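Local coordinates for protein putative glycosidase ph117-related (Bacteroides thetaiotaomicron, PDB 5A7V) that belongs to glycoside hydrolase family GH130, binds mannose sugars and probably acts on beta-linked mannosides, at residues Gly101-Thr113 / Leu138-Ala150. Sequence-based numbering, arbitrary orientation.
Sequences GIGHRTSRLGYAT and LEWPGGCEDPRIA. With MAN (alpha-D-mannopyranose), chain D; BMA (beta-D-mannopyranose), chain C; MAN (alpha-D-mannopyranose), chain E; SO4 (sulfate ion), chain G.
Thr106 and Ser107 meet the loop Pro141-Gly142 through adjacent bonds. The hydroxyl OG1 of Thr106 donates to Pro141 O, a short bond of 2.6 Å that arrives almost in line with the carbonyl, C=O...OG1 angle 166°. One residue on, Ser107 N gives a nearly straight bond of 2.9 Å to Gly142 O, and Cys144 N returns one of 3.0 Å to Ser107 O. These two backbone bonds flank Gly143 in a single parallel-type bridge, after which strands 107-113 and 143-150 diverge at 62°. Gly143 CA adds a CA-H...O contact of 3.4 Å to Ser107 O, and its positive phi suits a glycine.

A water ties the bridge to the sugar site, hydrogen-bonded to Ser107 OG at 2.7 Å and within bonding distance of Gly142 O and Glu145 OE2. With its OG anti to the carbonyl carbon (chi1 -70°), Ser107 also reaches Arg93, which itself binds the sugars. The extended Glu145 chain carries its carboxylate past the serine: OE2 lies 2.6 Å from O4 of the beta-mannose and OE1 2.7 Å from O6 of the alpha-mannose modelled over it. Gly103 CA borders the same O4.

Farther out, Leu109 and Pro147 run past each other in opposite senses, Leu109 CD1 at 3.8 Å from Pro147 CB, while Leu109 CD2 lies against Cys144 O. On the other flank, the methyl CG2 of Thr106 sits over one face of the Arg108 guanidinium, which is salt-bridged to Asp96. Arg108 NH2 comes to the edge of the Trp140 ring, and Thr106 CG2 approaches that ring obliquely.

The contact joins the third strand of one four-stranded antiparallel sheet to the first of the next, as between blades of the five-bladed beta-propeller of GH130. Through Ser107 OG and the water, bonding between the sheets and the mannose-binding Arg93 and Glu145 share one polar network.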
ATOM      1  N   GLY A 101     -10.981  -3.015 -19.013  1.00 16.30           N
ATOM      2  CA  GLY A 101     -10.730  -1.777 -18.270  1.00 14.98           C
ATOM      3  C   GLY A 101     -10.222  -1.948 -16.853  1.00 12.21           C
ATOM      4  O   GLY A 101     -10.182  -3.047 -16.255  1.00 13.43           O
ATOM      5  N   ILE A 102      -9.831  -0.832 -16.274  1.00 13.12           N
ATOM      6  CA  ILE A 102      -9.346  -0.786 -14.900  1.00 13.17           C
ATOM      7  C   ILE A 102     -10.469  -1.202 -13.966  1.00 12.01           C
ATOM      8  O   ILE A 102     -11.597  -0.736 -14.051  1.00 14.49           O
ATOM      9  CB  ILE A 102      -8.792   0.608 -14.522  1.00 14.56           C
ATOM     10  CG1 ILE A 102      -7.400   0.795 -15.174  1.00 16.94           C
ATOM     11  CG2 ILE A 102      -8.655   0.787 -13.007  1.00 15.04           C
ATOM     12  CD1 ILE A 102      -6.862   2.187 -15.027  1.00 20.49           C
ATOM     13  N   GLY A 103     -10.163  -2.186 -13.092  1.00 11.29           N
ATOM     14  CA  GLY A 103     -11.157  -2.743 -12.201  1.00 11.88           C
ATOM     15  C   GLY A 103     -12.112  -3.755 -12.799  1.00 11.78           C
ATOM     16  O   GLY A 103     -13.059  -4.210 -12.131  1.00 12.96           O
ATOM     17  N   HIS A 104     -11.886  -4.135 -14.064  1.00 11.24           N
ATOM     18  CA  HIS A 104     -12.756  -5.078 -14.761  1.00 12.48           C
ATOM     19  C   HIS A 104     -12.184  -6.469 -14.873  1.00 13.38           C
ATOM     20  O   HIS A 104     -12.779  -7.316 -15.554  1.00 15.55           O
ATOM     21  CB  HIS A 104     -13.107  -4.543 -16.165  1.00 14.61           C
ATOM     22  CG  HIS A 104     -13.973  -3.332 -16.129  1.00 19.08           C
ATOM     23  ND1 HIS A 104     -14.665  -2.886 -17.203  1.00 31.85           N
ATOM     24  CD2 HIS A 104     -14.315  -2.517 -15.102  1.00 23.75           C
ATOM     25  CE1 HIS A 104     -15.379  -1.826 -16.868  1.00 28.44           C
ATOM     26  NE2 HIS A 104     -15.128  -1.547 -15.617  1.00 27.46           N
ATOM     27  N   ARG A 105     -11.058  -6.729 -14.208  1.00 11.90           N
ATOM     28  CA  ARG A 105     -10.487  -8.080 -14.168  1.00 12.90           C
ATOM     29  C   ARG A 105     -10.817  -8.714 -12.810  1.00 12.71           C
ATOM     30  O   ARG A 105     -11.573  -8.141 -12.011  1.00 14.66           O
ATOM     31  CB  ARG A 105      -8.953  -8.005 -14.373  1.00 13.52           C
ATOM     32  CG  ARG A 105      -8.498  -7.281 -15.636  1.00 13.27           C
ATOM     33  CD  ARG A 105      -8.311  -5.778 -15.451  1.00 12.84           C
ATOM     34  NE  ARG A 105      -7.743  -5.214 -16.671  1.00 14.31           N
ATOM     35  CZ  ARG A 105      -6.478  -5.268 -17.013  1.00 13.70           C
ATOM     36  NH1 ARG A 105      -5.532  -5.716 -16.189  1.00 14.33           N
ATOM     37  NH2 ARG A 105      -6.111  -4.839 -18.241  1.00 17.22           N
ATOM     38  N   THR A 106     -10.263  -9.881 -12.551  1.00 12.49           N
ATOM     39  CA  THR A 106     -10.331 -10.462 -11.183  1.00 11.06           C
ATOM     40  C   THR A 106      -8.917 -10.414 -10.595  1.00 10.77           C
ATOM     41  O   THR A 106      -7.939 -10.893 -11.236  1.00 11.89           O
ATOM     42  CB  THR A 106     -10.842 -11.927 -11.214  1.00 12.13           C
ATOM     43  OG1 THR A 106     -12.147 -11.988 -11.782  1.00 14.62           O
ATOM     44  CG2 THR A 106     -10.890 -12.486  -9.785  1.00 11.88           C
ATOM     45  N   SER A 107      -8.803  -9.840  -9.395  1.00  9.62           N
ATOM     46  CA  SER A 107      -7.553  -9.760  -8.665  1.00  9.93           C
ATOM     47  C   SER A 107      -7.443 -10.931  -7.667  1.00  9.45           C
ATOM     48  O   SER A 107      -8.385 -11.240  -6.921  1.00 11.22           O
ATOM     49  CB  SER A 107      -7.488  -8.433  -7.890  1.00 10.19           C
ATOM     50  OG  SER A 107      -7.334  -7.326  -8.814  1.00 10.68           O
ATOM     51  N   ARG A 108      -6.269 -11.524  -7.659  1.00  9.73           N
ATOM     52  CA  ARG A 108      -5.899 -12.613  -6.752  1.00  9.68           C
ATOM     53  C   ARG A 108      -4.464 -12.334  -6.311  1.00  9.86           C
ATOM     54  O   ARG A 108      -3.693 -11.708  -7.043  1.00 11.81           O
ATOM     55  CB  ARG A 108      -5.991 -13.964  -7.472  1.00 10.45           C
ATOM     56  CG  ARG A 108      -7.381 -14.267  -8.018  1.00 10.27           C
ATOM     57  CD  ARG A 108      -7.469 -15.596  -8.762  1.00 10.89           C
ATOM     58  NE  ARG A 108      -8.787 -15.856  -9.322  1.00 11.22           N
ATOM     59  CZ  ARG A 108      -9.206 -15.534 -10.563  1.00 11.39           C
ATOM     60  NH1 ARG A 108      -8.430 -14.771 -11.346  1.00 11.29           N
ATOM     61  NH2 ARG A 108     -10.395 -15.889 -10.986  1.00 12.39           N
ATOM     62  N   LEU A 109      -4.072 -12.812  -5.115  1.00  9.47           N
ATOM     63  CA  LEU A 109      -2.754 -12.509  -4.600  1.00  9.22           C
ATOM     64  C   LEU A 109      -1.754 -13.630  -4.830  1.00  9.95           C
ATOM     65  O   LEU A 109      -1.969 -14.778  -4.394  1.00 11.61           O
ATOM     66  CB  LEU A 109      -2.819 -12.174  -3.110  1.00 10.28           C
ATOM     67  CG  LEU A 109      -3.816 -11.079  -2.736  1.00  9.80           C
ATOM     68  CD1 LEU A 109      -3.657 -10.758  -1.232  1.00 10.96           C
ATOM     69  CD2 LEU A 109      -3.734  -9.818  -3.596  1.00 10.67           C
ATOM     70  N   GLY A 110      -0.649 -13.303  -5.479  1.00 10.66           N
ATOM     71  CA  GLY A 110       0.487 -14.190  -5.635  1.00 12.16           C
ATOM     72  C   GLY A 110       1.385 -14.148  -4.403  1.00 11.08           C
ATOM     73  O   GLY A 110       1.289 -13.220  -3.603  1.00 13.49           O
ATOM     74  N   TYR A 111       2.267 -15.141  -4.298  1.00 12.57           N
ATOM     75  CA  TYR A 111       3.170 -15.307  -3.149  1.00 11.91           C
ATOM     76  C   TYR A 111       4.598 -15.488  -3.663  1.00 12.13           C
ATOM     77  O   TYR A 111       4.849 -16.343  -4.538  1.00 13.77           O
ATOM     78  CB  TYR A 111       2.700 -16.537  -2.361  1.00 12.61           C
ATOM     79  CG  TYR A 111       3.517 -16.893  -1.158  1.00 13.62           C
ATOM     80  CD1 TYR A 111       4.728 -17.577  -1.246  1.00 14.46           C
ATOM     81  CD2 TYR A 111       3.051 -16.567   0.113  1.00 14.22           C
ATOM     82  CE1 TYR A 111       5.425 -17.902  -0.077  1.00 17.12           C
ATOM     83  CE2 TYR A 111       3.745 -16.902   1.251  1.00 15.99           C
ATOM     84  CZ  TYR A 111       4.935 -17.540   1.157  1.00 16.95           C
ATOM     85  OH  TYR A 111       5.624 -17.848   2.302  1.00 23.04           O
ATOM     86  N   ALA A 112       5.529 -14.726  -3.135  1.00 12.09           N
ATOM     87  CA  ALA A 112       6.924 -14.817  -3.562  1.00 13.24           C
ATOM     88  C   ALA A 112       7.848 -14.578  -2.358  1.00 12.65           C
ATOM     89  O   ALA A 112       7.554 -13.748  -1.509  1.00 13.34           O
ATOM     90  CB  ALA A 112       7.166 -13.767  -4.651  1.00 15.19           C
ATOM     91  N   THR A 113       8.985 -15.268  -2.348  1.00 13.35           N
ATOM     92  CA  THR A 113       9.933 -15.160  -1.259  0.50 12.79           C
ATOM     93  C   THR A 113      11.315 -14.801  -1.775  1.00 13.24           C
ATOM     94  O   THR A 113      11.711 -15.195  -2.890  1.00 14.69           O
ATOM     95  CB  THR A 113      10.018 -16.467  -0.433  0.50 15.14           C
ATOM     96  OG1 THR A 113      10.667 -17.488  -1.185  0.50 18.87           O
ATOM     97  CG2 THR A 113       8.656 -16.950  -0.085  0.50 18.78           C
ATOM     98  N   LEU A 138     -19.358  -9.971  -1.724  1.00 13.65           N
ATOM     99  CA  LEU A 138     -18.532  -8.763  -1.655  1.00 12.70           C
ATOM    100  C   LEU A 138     -17.263  -8.827  -2.526  1.00 12.11           C
ATOM    101  O   LEU A 138     -16.680  -7.768  -2.804  1.00 12.17           O
ATOM    102  CB  LEU A 138     -18.122  -8.496  -0.178  1.00 12.07           C
ATOM    103  CG  LEU A 138     -19.278  -8.513   0.816  1.00 14.02           C
ATOM    104  CD1 LEU A 138     -18.769  -8.201   2.214  1.00 15.46           C
ATOM    105  CD2 LEU A 138     -20.385  -7.525   0.462  1.00 17.07           C
ATOM    106  N   GLU A 139     -16.856 -10.034  -2.975  1.00 13.09           N
ATOM    107  CA  GLU A 139     -15.559 -10.205  -3.652  1.00 14.59           C
ATOM    108  C   GLU A 139     -15.683 -10.756  -5.078  1.00 13.43           C
ATOM    109  O   GLU A 139     -14.657 -10.938  -5.722  1.00 14.14           O
ATOM    110  CB  GLU A 139     -14.694 -11.208  -2.837  1.00 14.39           C
ATOM    111  CG  GLU A 139     -14.255 -10.605  -1.493  1.00 12.07           C
ATOM    112  CD  GLU A 139     -13.450 -11.560  -0.644  1.00 12.49           C
ATOM    113  OE1 GLU A 139     -13.220 -12.715  -1.058  1.00 12.94           O
ATOM    114  OE2 GLU A 139     -13.032 -11.094   0.450  1.00 12.78           O
ATOM    115  N   TRP A 140     -16.881 -11.096  -5.525  1.00 13.54           N
ATOM    116  CA  TRP A 140     -17.054 -11.646  -6.876  0.50 15.15           C
ATOM    117  C   TRP A 140     -17.766 -10.595  -7.756  1.00 14.00           C
ATOM    118  O   TRP A 140     -18.800 -10.060  -7.350  1.00 15.08           O
ATOM    119  CB  TRP A 140     -17.845 -12.962  -6.860  0.50 17.53           C
ATOM    120  CG  TRP A 140     -17.708 -13.689  -8.190  0.50 18.91           C
ATOM    121  CD1 TRP A 140     -18.707 -13.875  -9.101  0.50 22.42           C
ATOM    122  CD2 TRP A 140     -16.509 -14.199  -8.829  0.50 19.04           C
ATOM    123  NE1 TRP A 140     -18.231 -14.485 -10.232  0.50 19.05           N
ATOM    124  CE2 TRP A 140     -16.886 -14.679 -10.078  0.50 18.12           C
ATOM    125  CE3 TRP A 140     -15.222 -14.418  -8.437  0.50 12.91           C
ATOM    126  CZ2 TRP A 140     -15.973 -15.266 -10.941  0.50 21.06           C
ATOM    127  CZ3 TRP A 140     -14.293 -14.822  -9.354  0.50 13.86           C
ATOM    128  CH2 TRP A 140     -14.676 -15.322 -10.538  0.50 19.63           C
ATOM    129  N   PRO A 141     -17.238 -10.290  -8.944  1.00 14.14           N
ATOM    130  CA  PRO A 141     -16.107 -10.920  -9.632  1.00 13.79           C
ATOM    131  C   PRO A 141     -14.756 -10.228  -9.553  1.00 13.62           C
ATOM    132  O   PRO A 141     -13.781 -10.698 -10.155  1.00 16.70           O
ATOM    133  CB  PRO A 141     -16.563 -10.898 -11.068  1.00 15.61           C
ATOM    134  CG  PRO A 141     -17.275  -9.588 -11.157  1.00 18.15           C
ATOM    135  CD  PRO A 141     -17.993  -9.417  -9.842  1.00 18.16           C
ATOM    136  N   GLY A 142     -14.676  -9.122  -8.833  1.00 12.52           N
ATOM    137  CA  GLY A 142     -13.473  -8.319  -8.858  1.00 12.50           C
ATOM    138  C   GLY A 142     -12.315  -8.862  -8.043  1.00 11.00           C
ATOM    139  O   GLY A 142     -11.146  -8.592  -8.292  1.00 11.96           O
ATOM    140  N   GLY A 143     -12.633  -9.651  -7.008  1.00 12.17           N
ATOM    141  CA  GLY A 143     -11.594 -10.297  -6.182  1.00 11.74           C
ATOM    142  C   GLY A 143     -11.049  -9.440  -5.062  1.00 10.18           C
ATOM    143  O   GLY A 143     -11.794  -8.661  -4.439  1.00 11.48           O
ATOM    144  N   CYS A 144      -9.767  -9.651  -4.786  1.00  9.87           N
ATOM    145  CA  CYS A 144      -9.110  -9.210  -3.550  1.00  9.86           C
ATOM    146  C   CYS A 144      -7.902  -8.396  -3.975  1.00 10.02           C
ATOM    147  O   CYS A 144      -6.978  -8.916  -4.595  1.00 11.09           O
ATOM    148  CB  CYS A 144      -8.695 -10.430  -2.714  1.00 11.15           C
ATOM    149  SG  CYS A 144     -10.040 -11.619  -2.477  1.00 13.49           S
ATOM    150  N   GLU A 145      -7.919  -7.100  -3.643  1.00  9.54           N
ATOM    151  CA  GLU A 145      -6.974  -6.127  -4.205  1.00  9.42           C
ATOM    152  C   GLU A 145      -6.096  -5.485  -3.138  1.00  9.66           C
ATOM    153  O   GLU A 145      -6.503  -5.346  -1.967  1.00  9.53           O
ATOM    154  CB  GLU A 145      -7.709  -4.961  -4.884  1.00  9.60           C
ATOM    155  CG  GLU A 145      -8.761  -5.378  -5.874  1.00 10.08           C
ATOM    156  CD  GLU A 145      -9.597  -4.242  -6.412  1.00  9.55           C
ATOM    157  OE1 GLU A 145      -9.700  -3.170  -5.744  1.00  9.85           O
ATOM    158  OE2 GLU A 145     -10.263  -4.432  -7.486  1.00 11.29           O
ATOM    159  N   ASP A 146      -4.909  -5.065  -3.522  1.00  8.48           N
ATOM    160  CA  ASP A 146      -4.156  -4.042  -2.793  1.00  9.53           C
ATOM    161  C   ASP A 146      -3.911  -4.364  -1.305  1.00  9.26           C
ATOM    162  O   ASP A 146      -4.280  -3.608  -0.401  1.00 10.83           O
ATOM    163  CB  ASP A 146      -4.800  -2.659  -2.924  1.00  9.89           C
ATOM    164  CG  ASP A 146      -4.955  -2.133  -4.356  1.00 10.50           C
ATOM    165  OD1 ASP A 146      -4.434  -2.747  -5.288  1.00  9.94           O
ATOM    166  OD2 ASP A 146      -5.610  -1.062  -4.448  1.00 10.95           O
ATOM    167  N   PRO A 147      -3.248  -5.506  -1.065  1.00  8.59           N
ATOM    168  CA  PRO A 147      -3.015  -5.922   0.332  1.00  8.51           C
ATOM    169  C   PRO A 147      -1.959  -5.089   1.022  1.00  8.49           C
ATOM    170  O   PRO A 147      -0.984  -4.648   0.415  1.00  9.43           O
ATOM    171  CB  PRO A 147      -2.537  -7.382   0.189  1.00  9.11           C
ATOM    172  CG  PRO A 147      -1.794  -7.350  -1.139  1.00  9.24           C
ATOM    173  CD  PRO A 147      -2.644  -6.442  -2.020  1.00  8.98           C
ATOM    174  N   ARG A 148      -2.125  -4.917   2.338  1.00  7.94           N
ATOM    175  CA  ARG A 148      -1.052  -4.453   3.201  1.00  9.00           C
ATOM    176  C   ARG A 148      -0.970  -5.461   4.360  1.00  8.95           C
ATOM    177  O   ARG A 148      -2.015  -5.902   4.842  1.00 10.24           O
ATOM    178  CB  ARG A 148      -1.297  -3.083   3.809  1.00  9.74           C
ATOM    179  CG  ARG A 148      -1.062  -1.944   2.840  1.00 12.26           C
ATOM    180  CD  ARG A 148      -2.262  -1.409   2.322  1.00 18.09           C
ATOM    181  NE  ARG A 148      -2.156  -0.108   1.625  1.00 12.87           N
ATOM    182  CZ  ARG A 148      -2.888   0.125   0.568  1.00  9.85           C
ATOM    183  NH1 ARG A 148      -3.656  -0.773   0.056  1.00 11.67           N
ATOM    184  NH2 ARG A 148      -2.769   1.292  -0.049  1.00 10.48           N
ATOM    185  N   ILE A 149       0.261  -5.807   4.758  1.00  8.53           N
ATOM    186  CA  ILE A 149       0.429  -6.839   5.823  1.00  9.43           C
ATOM    187  C   ILE A 149       1.325  -6.283   6.926  1.00  9.30           C
ATOM    188  O   ILE A 149       2.376  -5.687   6.677  1.00 10.16           O
ATOM    189  CB  ILE A 149       1.019  -8.145   5.280  1.00 10.76           C
ATOM    190  CG1 ILE A 149      -0.002  -8.807   4.335  1.00 11.77           C
ATOM    191  CG2 ILE A 149       1.394  -9.104   6.413  1.00 11.72           C
ATOM    192  CD1 ILE A 149       0.487  -9.974   3.498  1.00 12.51           C
ATOM    193  N   ALA A 150       0.861  -6.500   8.170  1.00  9.32           N
ATOM    194  CA  ALA A 150       1.639  -6.242   9.383  1.00  9.99           C
ATOM    195  C   ALA A 150       1.498  -7.470  10.280  1.00 10.58           C
ATOM    196  O   ALA A 150       0.646  -8.313  10.002  1.00 12.80           O
ATOM    197  CB  ALA A 150       1.163  -4.984  10.077  1.00  9.69           C
TER
HETATM  198  C1  MAN D1485     -10.386   1.537  -8.935  0.50 13.00           C
HETATM  199  C2  MAN D1485      -8.949   1.289  -8.760  0.50 12.93           C
HETATM  200  C3  MAN D1485      -8.759  -0.138  -9.223  0.50 11.57           C
HETATM  201  C4  MAN D1485      -9.680  -1.149  -8.551  0.50 11.20           C
HETATM  202  C5  MAN D1485     -11.118  -0.663  -8.533  0.50 11.48           C
HETATM  203  C6  MAN D1485     -11.959  -1.361  -7.486  0.50 11.66           C
HETATM  204  O1  MAN D1485     -10.850   1.682 -10.223  0.50 15.37           O
HETATM  205  O2  MAN D1485      -8.532   1.336  -7.401  0.50 14.58           O
HETATM  206  O3  MAN D1485      -7.421  -0.617  -9.023  0.50 11.58           O
HETATM  207  O4  MAN D1485      -9.633  -2.399  -9.263  0.50 10.62           O
HETATM  208  O5  MAN D1485     -11.207   0.713  -8.218  0.50 12.00           O
HETATM  209  O6  MAN D1485     -11.444  -1.205  -6.159  0.50 12.61           O
HETATM  210  C1  BMA C1385     -10.241   1.609  -9.012  0.50 12.75           C
HETATM  211  C2  BMA C1385      -8.809   1.063  -8.987  0.50 12.31           C
HETATM  212  C3  BMA C1385      -8.833  -0.392  -9.398  0.50 10.32           C
HETATM  213  C4  BMA C1385      -9.812  -1.164  -8.535  0.50 10.24           C
HETATM  214  C5  BMA C1385     -11.158  -0.441  -8.415  0.50 11.08           C
HETATM  215  C6  BMA C1385     -12.098  -1.104  -7.427  0.50 11.19           C
HETATM  216  O1  BMA C1385     -10.385   2.986  -8.703  0.50 16.46           O
HETATM  217  O2  BMA C1385      -8.266   1.137  -7.662  0.50 12.70           O
HETATM  218  O3  BMA C1385      -7.496  -1.021  -9.365  0.50  9.54           O
HETATM  219  O4  BMA C1385      -9.993  -2.451  -9.147  0.50 11.18           O
HETATM  220  O5  BMA C1385     -11.022   0.942  -8.014  0.50 10.47           O
HETATM  221  O6  BMA C1385     -11.551  -1.190  -6.108  0.50 12.18           O
HETATM  222  C1  MAN E1386      -6.533   3.625  -6.598  1.00 14.34           C
HETATM  223  C2  MAN E1386      -5.567   2.722  -5.801  1.00 14.18           C
HETATM  224  C3  MAN E1386      -4.969   1.520  -6.557  1.00 13.00           C
HETATM  225  C4  MAN E1386      -4.534   1.915  -7.980  1.00 12.88           C
HETATM  226  C5  MAN E1386      -4.824   3.392  -8.307  1.00 15.05           C
HETATM  227  C6  MAN E1386      -4.539   3.737  -9.786  1.00 15.04           C
HETATM  228  O1  MAN E1386      -6.606   5.045  -6.034  1.00 14.66           O
HETATM  229  O2  MAN E1386      -6.325   2.251  -4.678  1.00 16.79           O
HETATM  230  O3  MAN E1386      -5.882   0.448  -6.689  1.00 12.61           O
HETATM  231  O4  MAN E1386      -3.161   1.592  -8.074  1.00 12.37           O
HETATM  232  O5  MAN E1386      -6.238   3.618  -8.013  1.00 13.86           O
HETATM  233  O6  MAN E1386      -5.413   2.976 -10.631  1.00 13.68           O
HETATM  234  S   SO4 G1388     -14.964  -5.042 -19.893  1.00 54.93           S
HETATM  235  O1  SO4 G1388     -15.321  -5.659 -18.561  1.00 46.56           O
HETATM  236  O2  SO4 G1388     -16.244  -4.778 -20.588  1.00 63.52           O
HETATM  237  O3  SO4 G1388     -14.079  -6.027 -20.554  1.00 37.49           O
HETATM  238  O4  SO4 G1388     -14.103  -3.777 -19.835  1.00 43.25           O
HETATM  239  O   HOH W   1      -9.819  -6.387  -9.305  1.00 11.70           O